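Local coordinates for protein cellobiose 2-epimerase (Spirochaeta thermophila DSM 6192, PDB 5ZIG) that probably catalyses the reversible epimerization of cellobiose to 4-O-beta-D-glucopyranosyl-D-mannose, at residues L31-P36 with G40-I45; A53-V58 with Y87-H92; W65-A70 with L80-N85; A70-P75 with Y132-G137; I197-S202 with A382-S387. All coordinates share one frame; numbering follows the deposited sequence.

Interaction 1. Residues L31-P36 with G40-I45; sequences LGQQDP and GFYGSI
Gln34 lays its CG over one face of the Phe41 ring, 3.8 Å from the centroid, in a CH-pi contact offset toward the rim. The two side chains run alongside each other in the same direction, with the amide only 16° from the ring plane. A bond from NE2 to Leu31 O, made in the carbonyl plane on a lone pair, and one from Asn85 of helix 77-94 to OE1 hold the amide at both ends. Glutamine suits this place because its methylenes serve the ring while its amide ties the end of helix 7-31 to Asn85.

Tyr42 N donates to Gln33 O at 3.0 Å, nearly straight, and Asp35 N to Gly40 O at 2.8 Å, making Gln34 and Phe41 a non-hydrogen-bonded antiparallel pair in a single beta bridge. Gly40 enters it with a positive phi, which glycine tolerates.

Beyond the bridge, Gln33 bends at chi2 (-83°) and sets CD 3.5 Å from Ile45 CD1. Asp35 N lies over one face of the Tyr42 ring, Asp35 OD2 is 3.7 Å from Tyr42 CE1, and Pro36 CD comes within 3.1 Å of Tyr42 OH. The same OD2 forms a salt bridge with Lys55. Asp35 OD1 accepts from the backbone N of Ile37 and of His38, the Ile37 bond closing an Asx turn. The result is a singly bridged antiparallel loop leading from helix 7-31 to the short strand 44-45 in an (alpha/alpha)6-barrel protein.

Interaction 2. Residues A53-V58 with Y87-H92; sequences APKGLV and YRFLTH
Lys55 and Phe89 supply most of the apolar contact, the two side chains crossing at about a right angle with CD oblique to the ring. Lys55 CD comes within 3.3 Å of Phe89 CZ, and Lys55 CB lies 4.0 Å from Phe89 CE2. With CG beside the backbone N (chi1 -42°) and the rest extended, the chain passes along the outer end of the ring. Phe89 reaches it from helix 77-94 with CG anti to its own N (chi1 -164°), a torsion that carries the ring off the helix toward strand 55-56. A second apolar pair lies beside the first: Leu57 and Leu90 touch through CD1 of each, 3.7 Å apart, and Leu129 and Leu64 add to the packing round Leu90.

The polar part belongs to the lysine's end, where the carbonyls of Pro108 and Gly39 join Asp35 round NZ.

With an alanine here in place of Phe89, a gap would probably open beside the Lys55 methylenes, with only the ammonium end still anchored.

Lysine thus suits a buried position because its two halves are served separately: hydrocarbon against a ring and a charged end among oxygens, so that the ammonium is probably stabilised although buried.

Interaction 3. Residues W65-A70 with L80-N85; sequences WTFSQA and LEAAGN
Phe67 meets two successive alanines of helix 77-94, beginning at its CB. That atom lies 3.7 Å from Ala83 N and 3.8 Å from Ala83 CB, which fixes the root of the side chain against the neighbouring backbone. From there chi1 of -76° places CG beside the backbone N and carries the ring over Ala82. CG and CD1 are nearest to the Ala82 methyl, CD1 at 3.7 Å; CD2 and CE1 stand slightly farther from it, and CE2 and CZ farther still, at the limit of touching. The small spread shows that the methyl sits close to the ring centre: Ala82 CB is 3.7 Å from the centroid and 12° off the normal, a well-centred CH-pi contact. At the outer part of the ring Leu31, the last residue of helix 7-31, packs against both Phe67 and Ala82.

Ser68 contributes at the flank, its N 4.0 Å from Ala83 CB. Its OG donates to Leu64 O one turn back, so the hydroxyl is satisfied within its own helix and can lie beside a methyl, probably at little cost.

The segments 65-70 and 80-85 run nearly antiparallel, 152° between directions, as an alpha-hairpin with axes 8.0 Å apart at the closest. Alanine suits that spacing, since its methyl fills the interface without pushing the helices apart, and a flat ring can lie directly on it. The attachment is essentially apolar, resting on close fit and burial; the polar atoms that touch do not bond across the two segments.

Interaction 4. Residues A70-P75 with Y132-G137; sequences AFLSRP and YHTASG
Leu72 and Ala135 form the main apolar contact, CG of the leucine standing 3.7 Å from the alanine CB. Beyond CG the chain forks over Thr134: CD1 and CD2 each lie 3.9 Å from its CG2, the two side chains crossing at about a right angle. Threonine does two jobs: its methyl meets leucine and its OG1 bonds back to Ala130 O. Alanine keeps the helices close, with Leu72 and Ala135 CA atoms 5.7 Å apart.

The second kind of contact brings an aromatic edge to a carbonyl. Phe71, its CG anti to the backbone N (chi1 -180°), turns the ring so that CE2 lies 3.5 Å from Ala135 O, near the ring plane; the weakly positive C-H rim suits an oxygen.

Polar bonds finish the helix end. Ser136 OG donates to Tyr132 O at 2.8 Å from above the carbonyl plane, and the same carbonyl accepts from Ser136 N. The hydroxyl sits over the centre of the Tyr132 ring and bonds to Asp138 N. Gly137 then leaves the helix with positive phi, which by itself favours glycine.

Helices 57-73 and 119-136 thus end on the same side, at the surface, as alternate helices of an (alpha/alpha)6 barrel do.

Interaction 5. Residues I197-S202 with A382-S387; sequences ILEAYS and ASYHNS
Glu199 OE2 meets the hydroxyl of Tyr384, the two side chains coming from opposite directions across the middle of the protein and carrying the whole contact. Tyr384 OH donates to Glu199 OE2 at 2.5 Å, a very short hydrogen bond. OE2 lies in the plane of the tyrosine ring, at its edge, while the carboxylate as a whole is turned 83° from that plane. Only OE2 bonds to the hydroxyl; Glu199 OE1 is 3.5 Å from Tyr384 OH at a poor angle. The segments stay far apart (nearest CA atoms 12.7 Å, Glu199 to His385), so two long side chains do the bridging, Glu199 extended with CG anti to the backbone N (chi1 165°).

Both ends are gripped by further residues. OE2 also forms a salt bridge with Arg388, and OE1 bonds to His196. The Tyr384 ring meets Phe124 edge to face, and its CE2 lies over the centre of the His385 ring.

Were a glutamine to replace Glu199, Arg388 would probably lose its salt-bridge partner and the tyrosine hydroxyl its carboxylate acceptor.

A bound 1,2-ethanediol, probably from the crystallisation liquor, lies about 4 Å from the Glu199 side chain, consistent with a pocket. The buried carboxylate and phenol, with the guanidinium of Arg388, thus share one oxygen, OE2, positioned from both sides.

Interactions 1 and 2 are joined by the salt bridge of Asp35 OD2 to Lys55 NZ, 3.0 Å long, and Asn85 links interaction 1 to interaction 3 through both ends of its amide. Interactions 3 and 4 share Ala70 and have centres 7 Å apart, so helix 57-73 is packed by helix 77-94 and helix 119-136 in one place. Interactions 2 and 4 touch where Tyr87 meets Tyr132. Interaction 5 lies deepest, its centre about 4 Å from that of the chain, and beside the bound 1,2-ethanediol; a weak hydrogen bond, Thr66 OG1 to Ser383 OG at 2.8 Å, connects it to interaction 3. The centres of the other four lie about 17 to 20 Å from the chain's centre.

Interaction 1. Residues L31-P36 with G40-I45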
# COMPACT_ATOMS: atom_id res chain seq x y z
N LEU A 31 15.75 -9.98 -3.13
CA LEU A 31 16.20 -10.98 -4.10
C LEU A 31 16.87 -12.15 -3.41
O LEU A 31 16.80 -13.28 -3.89
CB LEU A 31 17.17 -10.37 -5.11
CG LEU A 31 16.58 -9.74 -6.37
CD1 LEU A 31 17.70 -9.19 -7.26
CD2 LEU A 31 15.75 -10.74 -7.10
N GLY A 32 17.55 -11.88 -2.28
CA GLY A 32 18.18 -12.93 -1.51
C GLY A 32 17.28 -13.65 -0.53
O GLY A 32 17.79 -14.36 0.33
N GLN A 33 15.96 -13.49 -0.63
CA GLN A 33 15.02 -14.09 0.33
C GLN A 33 13.99 -14.99 -0.35
O GLN A 33 12.91 -15.20 0.20
CB GLN A 33 14.30 -13.02 1.15
CG GLN A 33 15.21 -12.00 1.79
CD GLN A 33 15.77 -12.48 3.09
OE1 GLN A 33 15.65 -13.66 3.43
NE2 GLN A 33 16.38 -11.58 3.83
N GLN A 34 14.29 -15.47 -1.55
CA GLN A 34 13.44 -16.43 -2.23
C GLN A 34 13.75 -17.85 -1.74
O GLN A 34 14.91 -18.22 -1.55
CB GLN A 34 13.65 -16.33 -3.74
CG GLN A 34 13.66 -14.89 -4.27
CD GLN A 34 13.80 -14.81 -5.77
OE1 GLN A 34 12.90 -15.21 -6.51
NE2 GLN A 34 14.94 -14.30 -6.23
N ASP A 35 12.69 -18.63 -1.53
CA ASP A 35 12.74 -20.03 -1.09
C ASP A 35 13.07 -20.95 -2.26
O ASP A 35 12.25 -21.13 -3.17
CB ASP A 35 11.38 -20.42 -0.49
CG ASP A 35 11.43 -21.70 0.31
OD1 ASP A 35 12.12 -22.66 -0.10
OD2 ASP A 35 10.73 -21.76 1.35
N PRO A 36 14.26 -21.57 -2.27
CA PRO A 36 14.64 -22.44 -3.40
C PRO A 36 14.07 -23.86 -3.32
O PRO A 36 14.23 -24.62 -4.28
CB PRO A 36 16.16 -22.47 -3.31
CG PRO A 36 16.43 -22.36 -1.81
CD PRO A 36 15.32 -21.49 -1.25
N GLY A 40 8.29 -19.05 -3.96
CA GLY A 40 7.90 -17.87 -3.20
C GLY A 40 9.09 -17.34 -2.39
O GLY A 40 10.25 -17.68 -2.63
N PHE A 41 8.76 -16.51 -1.40
CA PHE A 41 9.72 -15.86 -0.52
C PHE A 41 9.48 -16.29 0.93
O PHE A 41 8.35 -16.62 1.31
CB PHE A 41 9.62 -14.33 -0.61
CG PHE A 41 10.03 -13.75 -1.94
CD1 PHE A 41 9.35 -14.08 -3.10
CD2 PHE A 41 11.12 -12.88 -2.02
CE1 PHE A 41 9.72 -13.54 -4.32
CE2 PHE A 41 11.51 -12.35 -3.24
CZ PHE A 41 10.80 -12.68 -4.39
N TYR A 42 10.55 -16.25 1.74
CA TYR A 42 10.45 -16.70 3.12
C TYR A 42 9.40 -15.89 3.86
O TYR A 42 9.16 -14.71 3.57
CB TYR A 42 11.80 -16.63 3.85
CG TYR A 42 12.83 -17.56 3.26
CD1 TYR A 42 12.63 -18.94 3.28
CD2 TYR A 42 13.98 -17.07 2.62
CE1 TYR A 42 13.55 -19.81 2.72
CE2 TYR A 42 14.91 -17.94 2.06
CZ TYR A 42 14.68 -19.31 2.12
OH TYR A 42 15.57 -20.19 1.57
N GLY A 43 8.74 -16.56 4.81
CA GLY A 43 7.56 -16.01 5.46
C GLY A 43 7.83 -15.08 6.61
O GLY A 43 6.96 -14.27 6.93
N SER A 44 9.01 -15.18 7.23
CA SER A 44 9.38 -14.31 8.34
C SER A 44 10.90 -14.11 8.37
O SER A 44 11.64 -15.09 8.29
CB SER A 44 8.90 -14.88 9.67
OG SER A 44 9.12 -13.94 10.71
N ILE A 45 11.34 -12.85 8.52
CA ILE A 45 12.76 -12.49 8.55
C ILE A 45 13.02 -11.54 9.70
O ILE A 45 12.38 -10.48 9.80
CB ILE A 45 13.24 -11.82 7.24
CG1 ILE A 45 12.87 -12.65 6.01
CG2 ILE A 45 14.76 -11.50 7.30
CD1 ILE A 45 12.72 -11.80 4.77

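Interaction 2. Residues A53-V58 with Y87-H92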
# COMPACT_ATOMS: atom_id res chain seq x y z
N ALA A 53 8.35 -20.49 8.69
CA ALA A 53 7.28 -19.55 8.88
C ALA A 53 6.26 -19.68 7.75
O ALA A 53 6.63 -19.96 6.61
CB ALA A 53 7.81 -18.12 8.92
N PRO A 54 4.99 -19.48 8.05
CA PRO A 54 3.99 -19.43 6.98
C PRO A 54 4.17 -18.18 6.11
O PRO A 54 4.69 -17.15 6.56
CB PRO A 54 2.65 -19.39 7.73
CG PRO A 54 2.97 -19.76 9.14
CD PRO A 54 4.38 -19.30 9.37
N LYS A 55 3.71 -18.30 4.86
CA LYS A 55 3.80 -17.27 3.84
C LYS A 55 2.43 -16.65 3.59
O LYS A 55 1.46 -17.36 3.30
CB LYS A 55 4.41 -17.85 2.56
CG LYS A 55 5.58 -18.77 2.87
CD LYS A 55 6.09 -19.49 1.63
CE LYS A 55 7.50 -20.00 1.84
NZ LYS A 55 7.90 -20.99 0.81
N GLY A 56 2.37 -15.33 3.72
CA GLY A 56 1.11 -14.63 3.62
C GLY A 56 0.74 -14.29 2.20
O GLY A 56 1.59 -14.15 1.32
N LEU A 57 -0.57 -14.16 1.98
CA LEU A 57 -1.09 -13.70 0.70
C LEU A 57 -0.60 -12.29 0.39
O LEU A 57 -0.08 -12.04 -0.70
CB LEU A 57 -2.62 -13.76 0.73
CG LEU A 57 -3.31 -13.08 -0.45
CD1 LEU A 57 -2.80 -13.63 -1.79
CD2 LEU A 57 -4.84 -13.22 -0.29
N VAL A 58 -0.81 -11.36 1.33
CA VAL A 58 -0.38 -9.96 1.16
C VAL A 58 1.11 -9.89 0.82
O VAL A 58 1.50 -9.25 -0.16
CB VAL A 58 -0.68 -9.15 2.43
CG1 VAL A 58 -0.33 -7.68 2.23
CG2 VAL A 58 -2.13 -9.32 2.86
N TYR A 87 4.95 -15.16 -8.70
CA TYR A 87 3.70 -15.42 -9.41
C TYR A 87 3.32 -16.90 -9.31
O TYR A 87 2.18 -17.22 -8.96
CB TYR A 87 3.83 -14.99 -10.87
CG TYR A 87 2.65 -15.35 -11.74
CD1 TYR A 87 1.44 -14.67 -11.63
CD2 TYR A 87 2.75 -16.37 -12.67
CE1 TYR A 87 0.38 -14.99 -12.43
CE2 TYR A 87 1.68 -16.72 -13.47
CZ TYR A 87 0.51 -16.02 -13.35
OH TYR A 87 -0.54 -16.37 -14.16
N ARG A 88 4.26 -17.80 -9.62
CA ARG A 88 3.99 -19.23 -9.55
C ARG A 88 3.52 -19.64 -8.16
O ARG A 88 2.59 -20.46 -8.03
CB ARG A 88 5.25 -20.02 -9.93
CG ARG A 88 5.67 -19.86 -11.39
CD ARG A 88 6.84 -20.78 -11.73
NE ARG A 88 8.03 -20.46 -10.95
CZ ARG A 88 9.02 -19.69 -11.38
NH1 ARG A 88 8.97 -19.16 -12.58
NH2 ARG A 88 10.06 -19.45 -10.59
N PHE A 89 4.13 -19.08 -7.11
CA PHE A 89 3.71 -19.40 -5.75
C PHE A 89 2.35 -18.82 -5.44
O PHE A 89 1.55 -19.44 -4.72
CB PHE A 89 4.73 -18.91 -4.73
CG PHE A 89 4.56 -19.53 -3.36
CD1 PHE A 89 5.01 -20.82 -3.12
CD2 PHE A 89 3.93 -18.84 -2.34
CE1 PHE A 89 4.83 -21.42 -1.86
CE2 PHE A 89 3.75 -19.41 -1.09
CZ PHE A 89 4.20 -20.72 -0.84
N LEU A 90 2.07 -17.62 -5.96
CA LEU A 90 0.75 -17.03 -5.80
C LEU A 90 -0.33 -17.89 -6.45
O LEU A 90 -1.42 -18.06 -5.90
CB LEU A 90 0.72 -15.63 -6.39
CG LEU A 90 -0.64 -14.97 -6.30
CD1 LEU A 90 -1.00 -14.69 -4.85
CD2 LEU A 90 -0.66 -13.70 -7.18
N THR A 91 -0.04 -18.45 -7.62
CA THR A 91 -1.10 -19.08 -8.38
C THR A 91 -1.17 -20.59 -8.21
O THR A 91 -2.16 -21.18 -8.64
CB THR A 91 -0.98 -18.74 -9.87
OG1 THR A 91 0.30 -19.13 -10.37
CG2 THR A 91 -1.19 -17.26 -10.07
N HIS A 92 -0.16 -21.21 -7.60
CA HIS A 92 -0.16 -22.64 -7.35
C HIS A 92 -0.31 -23.00 -5.88
O HIS A 92 -0.69 -24.14 -5.58
CB HIS A 92 1.15 -23.28 -7.85
CG HIS A 92 1.32 -23.23 -9.33
ND1 HIS A 92 1.22 -22.07 -10.06
CD2 HIS A 92 1.61 -24.21 -10.23
CE1 HIS A 92 1.42 -22.32 -11.34
NE2 HIS A 92 1.67 -23.62 -11.47

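Interaction 3. Residues W65-A70 with L80-N85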
# COMPACT_ATOMS: atom_id res chain seq x y z
N TRP A 65 4.13 -7.61 -6.96
CA TRP A 65 3.98 -6.25 -7.47
C TRP A 65 5.34 -5.56 -7.53
O TRP A 65 5.69 -4.97 -8.55
CB TRP A 65 3.00 -5.45 -6.60
CG TRP A 65 2.76 -4.02 -7.11
CD1 TRP A 65 1.75 -3.60 -7.95
CD2 TRP A 65 3.52 -2.84 -6.79
NE1 TRP A 65 1.85 -2.25 -8.18
CE2 TRP A 65 2.93 -1.76 -7.47
CE3 TRP A 65 4.64 -2.60 -5.99
CZ2 TRP A 65 3.43 -0.45 -7.40
CZ3 TRP A 65 5.14 -1.29 -5.91
CH2 TRP A 65 4.53 -0.24 -6.60
N THR A 66 6.14 -5.70 -6.47
CA THR A 66 7.41 -4.98 -6.43
C THR A 66 8.31 -5.38 -7.60
O THR A 66 8.83 -4.51 -8.31
CB THR A 66 8.11 -5.24 -5.10
OG1 THR A 66 7.45 -4.48 -4.07
CG2 THR A 66 9.59 -4.82 -5.16
N PHE A 67 8.47 -6.68 -7.86
CA PHE A 67 9.42 -7.10 -8.88
C PHE A 67 8.90 -6.92 -10.30
O PHE A 67 9.70 -6.81 -11.24
CB PHE A 67 9.86 -8.55 -8.64
CG PHE A 67 10.84 -8.67 -7.51
CD1 PHE A 67 12.16 -8.32 -7.70
CD2 PHE A 67 10.43 -9.05 -6.26
CE1 PHE A 67 13.07 -8.40 -6.65
CE2 PHE A 67 11.32 -9.15 -5.21
CZ PHE A 67 12.63 -8.82 -5.40
N SER A 68 7.58 -6.91 -10.48
CA SER A 68 7.01 -6.49 -11.76
C SER A 68 7.39 -5.04 -12.08
O SER A 68 7.86 -4.73 -13.19
CB SER A 68 5.50 -6.65 -11.71
OG SER A 68 5.14 -8.01 -11.57
N GLN A 69 7.17 -4.13 -11.13
CA GLN A 69 7.43 -2.71 -11.34
C GLN A 69 8.92 -2.45 -11.52
O GLN A 69 9.31 -1.58 -12.30
CB GLN A 69 6.88 -1.91 -10.17
CG GLN A 69 5.36 -2.09 -9.98
CD GLN A 69 4.56 -1.38 -11.05
OE1 GLN A 69 5.10 -0.52 -11.76
NE2 GLN A 69 3.28 -1.72 -11.17
N ALA A 70 9.76 -3.21 -10.80
CA ALA A 70 11.20 -3.03 -10.92
C ALA A 70 11.71 -3.50 -12.28
O ALA A 70 12.60 -2.87 -12.86
CB ALA A 70 11.92 -3.77 -9.80
N LEU A 80 12.45 -10.00 -13.27
CA LEU A 80 11.40 -10.78 -13.88
C LEU A 80 11.38 -12.19 -13.29
O LEU A 80 10.31 -12.71 -12.95
CB LEU A 80 11.59 -10.81 -15.40
CG LEU A 80 10.60 -11.57 -16.27
CD1 LEU A 80 9.16 -11.12 -16.00
CD2 LEU A 80 10.96 -11.38 -17.72
N GLU A 81 12.56 -12.78 -13.08
CA GLU A 81 12.66 -14.10 -12.47
C GLU A 81 12.01 -14.13 -11.09
O GLU A 81 11.21 -15.02 -10.77
CB GLU A 81 14.13 -14.52 -12.39
CG GLU A 81 14.71 -14.86 -13.75
CD GLU A 81 16.23 -14.75 -13.82
OE1 GLU A 81 16.85 -14.24 -12.86
OE2 GLU A 81 16.79 -15.17 -14.85
N ALA A 82 12.37 -13.18 -10.23
CA ALA A 82 11.75 -13.10 -8.91
C ALA A 82 10.26 -12.89 -9.03
O ALA A 82 9.47 -13.51 -8.31
CB ALA A 82 12.39 -11.98 -8.08
N ALA A 83 9.83 -12.03 -9.96
CA ALA A 83 8.41 -11.85 -10.19
C ALA A 83 7.76 -13.18 -10.58
O ALA A 83 6.73 -13.56 -10.01
CB ALA A 83 8.18 -10.79 -11.26
N GLY A 84 8.35 -13.88 -11.55
CA GLY A 84 7.84 -15.20 -11.91
C GLY A 84 7.79 -16.15 -10.73
O GLY A 84 6.85 -16.93 -10.59
N ASN A 85 8.81 -16.08 -9.86
CA ASN A 85 8.80 -16.92 -8.67
C ASN A 85 7.62 -16.56 -7.78
O ASN A 85 6.89 -17.44 -7.31
CB ASN A 85 10.11 -16.77 -7.89
CG ASN A 85 10.08 -17.52 -6.56
OD1 ASN A 85 9.44 -18.57 -6.43
ND2 ASN A 85 10.75 -16.98 -5.55

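Interaction 4. Residues A70-P75 with Y132-G137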
# COMPACT_ATOMS: atom_id res chain seq x y z
N ALA A 70 9.76 -3.21 -10.80
CA ALA A 70 11.20 -3.03 -10.92
C ALA A 70 11.71 -3.50 -12.28
O ALA A 70 12.60 -2.87 -12.86
CB ALA A 70 11.92 -3.77 -9.80
N PHE A 71 11.14 -4.59 -12.82
CA PHE A 71 11.52 -5.01 -14.17
C PHE A 71 11.06 -4.00 -15.22
O PHE A 71 11.73 -3.81 -16.24
CB PHE A 71 10.96 -6.40 -14.47
CG PHE A 71 11.32 -6.92 -15.85
CD1 PHE A 71 12.61 -7.35 -16.14
CD2 PHE A 71 10.36 -6.96 -16.85
CE1 PHE A 71 12.94 -7.83 -17.41
CE2 PHE A 71 10.68 -7.45 -18.12
CZ PHE A 71 11.97 -7.88 -18.39
N LEU A 72 9.90 -3.37 -14.99
CA LEU A 72 9.43 -2.32 -15.88
C LEU A 72 10.33 -1.08 -15.81
O LEU A 72 10.64 -0.48 -16.84
CB LEU A 72 7.98 -1.97 -15.52
CG LEU A 72 6.87 -2.90 -16.01
CD1 LEU A 72 5.62 -2.79 -15.14
CD2 LEU A 72 6.55 -2.64 -17.50
N SER A 73 10.76 -0.69 -14.61
CA SER A 73 11.64 0.48 -14.50
C SER A 73 13.06 0.20 -14.97
O SER A 73 13.74 1.10 -15.47
CB SER A 73 11.66 0.98 -13.05
OG SER A 73 12.87 1.65 -12.77
N ARG A 74 13.52 -1.04 -14.85
CA ARG A 74 14.87 -1.45 -15.25
C ARG A 74 14.85 -2.95 -15.53
O ARG A 74 14.70 -3.76 -14.60
CB ARG A 74 15.88 -1.11 -14.15
CG ARG A 74 17.20 -0.59 -14.64
CD ARG A 74 18.22 -0.53 -13.51
NE ARG A 74 18.53 0.84 -13.10
CZ ARG A 74 19.35 1.16 -12.09
NH1 ARG A 74 19.95 0.21 -11.39
NH2 ARG A 74 19.58 2.43 -11.79
N PRO A 75 15.00 -3.37 -16.79
CA PRO A 75 14.68 -4.75 -17.18
C PRO A 75 15.78 -5.76 -16.86
O PRO A 75 16.26 -6.49 -17.73
CB PRO A 75 14.41 -4.61 -18.69
CG PRO A 75 15.28 -3.47 -19.10
CD PRO A 75 15.28 -2.51 -17.95
N TYR A 132 2.01 -7.70 -12.85
CA TYR A 132 2.74 -8.80 -13.46
C TYR A 132 2.39 -8.93 -14.94
O TYR A 132 3.27 -9.19 -15.77
CB TYR A 132 2.43 -10.11 -12.74
CG TYR A 132 3.27 -11.26 -13.27
CD1 TYR A 132 4.64 -11.17 -13.23
CD2 TYR A 132 2.69 -12.39 -13.85
CE1 TYR A 132 5.43 -12.16 -13.72
CE2 TYR A 132 3.50 -13.43 -14.34
CZ TYR A 132 4.88 -13.28 -14.26
OH TYR A 132 5.77 -14.24 -14.71
N HIS A 133 1.12 -8.78 -15.27
CA HIS A 133 0.71 -8.86 -16.67
C HIS A 133 1.44 -7.82 -17.52
O HIS A 133 2.04 -8.15 -18.55
CB HIS A 133 -0.81 -8.70 -16.77
CG HIS A 133 -1.30 -8.50 -18.17
ND1 HIS A 133 -1.49 -9.55 -19.04
CD2 HIS A 133 -1.62 -7.37 -18.85
CE1 HIS A 133 -1.91 -9.08 -20.20
NE2 HIS A 133 -2.01 -7.76 -20.11
N THR A 134 1.44 -6.56 -17.05
CA THR A 134 2.17 -5.49 -17.74
C THR A 134 3.65 -5.84 -17.89
O THR A 134 4.23 -5.67 -18.97
CB THR A 134 2.01 -4.17 -16.97
OG1 THR A 134 0.63 -3.84 -16.85
CG2 THR A 134 2.70 -3.03 -17.72
N ALA A 135 4.29 -6.34 -16.83
CA ALA A 135 5.74 -6.52 -16.91
C ALA A 135 6.13 -7.77 -17.69
O ALA A 135 7.19 -7.78 -18.33
CB ALA A 135 6.34 -6.57 -15.51
N SER A 136 5.33 -8.83 -17.64
CA SER A 136 5.70 -10.09 -18.27
C SER A 136 4.91 -10.40 -19.53
O SER A 136 5.29 -11.33 -20.26
CB SER A 136 5.54 -11.26 -17.26
OG SER A 136 4.18 -11.53 -16.96
N GLY A 137 3.85 -9.66 -19.82
CA GLY A 137 2.97 -10.06 -20.91
C GLY A 137 2.11 -11.28 -20.64
O GLY A 137 1.37 -11.68 -21.53

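Interaction 5. Residues I197-S202 with A382-S387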
# COMPACT_ATOMS: atom_id res chain seq x y z
N ILE A 197 -8.77 -1.83 -1.94
CA ILE A 197 -9.55 -2.24 -3.10
C ILE A 197 -9.53 -1.13 -4.14
O ILE A 197 -9.32 -1.37 -5.33
CB ILE A 197 -10.98 -2.61 -2.69
CG1 ILE A 197 -10.98 -3.96 -1.97
CG2 ILE A 197 -11.85 -2.70 -3.94
CD1 ILE A 197 -12.09 -4.09 -0.92
N LEU A 198 -9.74 0.11 -3.70
CA LEU A 198 -9.56 1.24 -4.59
C LEU A 198 -8.19 1.18 -5.25
O LEU A 198 -8.06 1.31 -6.48
CB LEU A 198 -9.73 2.54 -3.81
CG LEU A 198 -9.42 3.82 -4.57
CD1 LEU A 198 -10.51 4.14 -5.58
CD2 LEU A 198 -9.19 4.99 -3.62
N GLU A 199 -7.15 0.90 -4.45
CA GLU A 199 -5.78 0.89 -4.97
C GLU A 199 -5.62 -0.12 -6.09
O GLU A 199 -5.08 0.19 -7.16
CB GLU A 199 -4.81 0.61 -3.82
CG GLU A 199 -3.40 0.22 -4.23
CD GLU A 199 -2.59 -0.28 -3.04
OE1 GLU A 199 -2.90 -1.36 -2.49
OE2 GLU A 199 -1.65 0.42 -2.63
N ALA A 200 -6.11 -1.34 -5.86
CA ALA A 200 -6.11 -2.38 -6.88
C ALA A 200 -6.85 -1.92 -8.13
O ALA A 200 -6.38 -2.16 -9.25
CB ALA A 200 -6.76 -3.66 -6.33
N TYR A 201 -8.02 -1.31 -7.96
CA TYR A 201 -8.89 -1.04 -9.11
C TYR A 201 -8.32 0.05 -9.99
O TYR A 201 -8.36 -0.06 -11.22
CB TYR A 201 -10.29 -0.68 -8.63
CG TYR A 201 -11.10 -1.87 -8.13
CD1 TYR A 201 -10.52 -3.13 -8.00
CD2 TYR A 201 -12.44 -1.74 -7.82
CE1 TYR A 201 -11.26 -4.22 -7.55
CE2 TYR A 201 -13.20 -2.84 -7.35
CZ TYR A 201 -12.60 -4.07 -7.23
OH TYR A 201 -13.33 -5.17 -6.78
N SER A 202 -7.80 1.13 -9.39
CA SER A 202 -7.09 2.14 -10.18
C SER A 202 -6.09 1.50 -11.13
O SER A 202 -6.04 1.83 -12.32
CB SER A 202 -6.38 3.15 -9.26
OG SER A 202 -7.30 3.98 -8.57
N ALA A 382 6.70 -6.37 3.55
CA ALA A 382 7.30 -6.93 2.35
C ALA A 382 8.08 -5.82 1.65
O ALA A 382 8.62 -4.93 2.31
CB ALA A 382 6.22 -7.53 1.44
N SER A 383 8.17 -5.89 0.36
CA SER A 383 8.92 -4.95 -0.41
C SER A 383 8.15 -3.84 -1.13
O SER A 383 8.72 -3.17 -1.88
CB SER A 383 9.76 -5.69 -1.41
OG SER A 383 9.00 -6.17 -2.42
N TYR A 384 6.88 -3.67 -0.82
CA TYR A 384 6.00 -2.74 -1.48
C TYR A 384 5.97 -1.28 -1.08
O TYR A 384 6.16 -0.47 -1.88
CB TYR A 384 4.61 -3.36 -1.56
CG TYR A 384 3.43 -2.48 -1.45
CD1 TYR A 384 2.83 -1.96 -2.56
CD2 TYR A 384 2.88 -2.26 -0.26
CE1 TYR A 384 1.70 -1.19 -2.45
CE2 TYR A 384 1.75 -1.54 -0.13
CZ TYR A 384 1.16 -0.99 -1.22
OH TYR A 384 0.04 -0.28 -1.00
N HIS A 385 5.76 -0.96 0.16
CA HIS A 385 5.66 0.41 0.59
C HIS A 385 6.90 1.25 0.21
O HIS A 385 6.78 2.28 -0.39
CB HIS A 385 5.36 0.46 2.08
CG HIS A 385 3.92 0.28 2.45
ND1 HIS A 385 2.96 1.23 2.25
CD2 HIS A 385 3.29 -0.74 3.07
CE1 HIS A 385 1.81 0.81 2.70
NE2 HIS A 385 1.98 -0.38 3.22
N ASN A 386 8.07 0.75 0.54
CA ASN A 386 9.31 1.43 0.26
C ASN A 386 9.72 1.42 -1.21
O ASN A 386 10.13 2.43 -1.67
CB ASN A 386 10.45 1.06 1.24
CG ASN A 386 10.83 -0.41 1.23
OD1 ASN A 386 10.39 -1.17 0.41
ND2 ASN A 386 11.71 -0.78 2.15
N SER A 387 9.60 0.31 -1.92
CA SER A 387 9.90 0.31 -3.31
C SER A 387 8.96 1.26 -4.03
O SER A 387 9.39 1.98 -4.88
CB SER A 387 9.74 -1.01 -3.97
OG SER A 387 10.78 -1.88 -3.70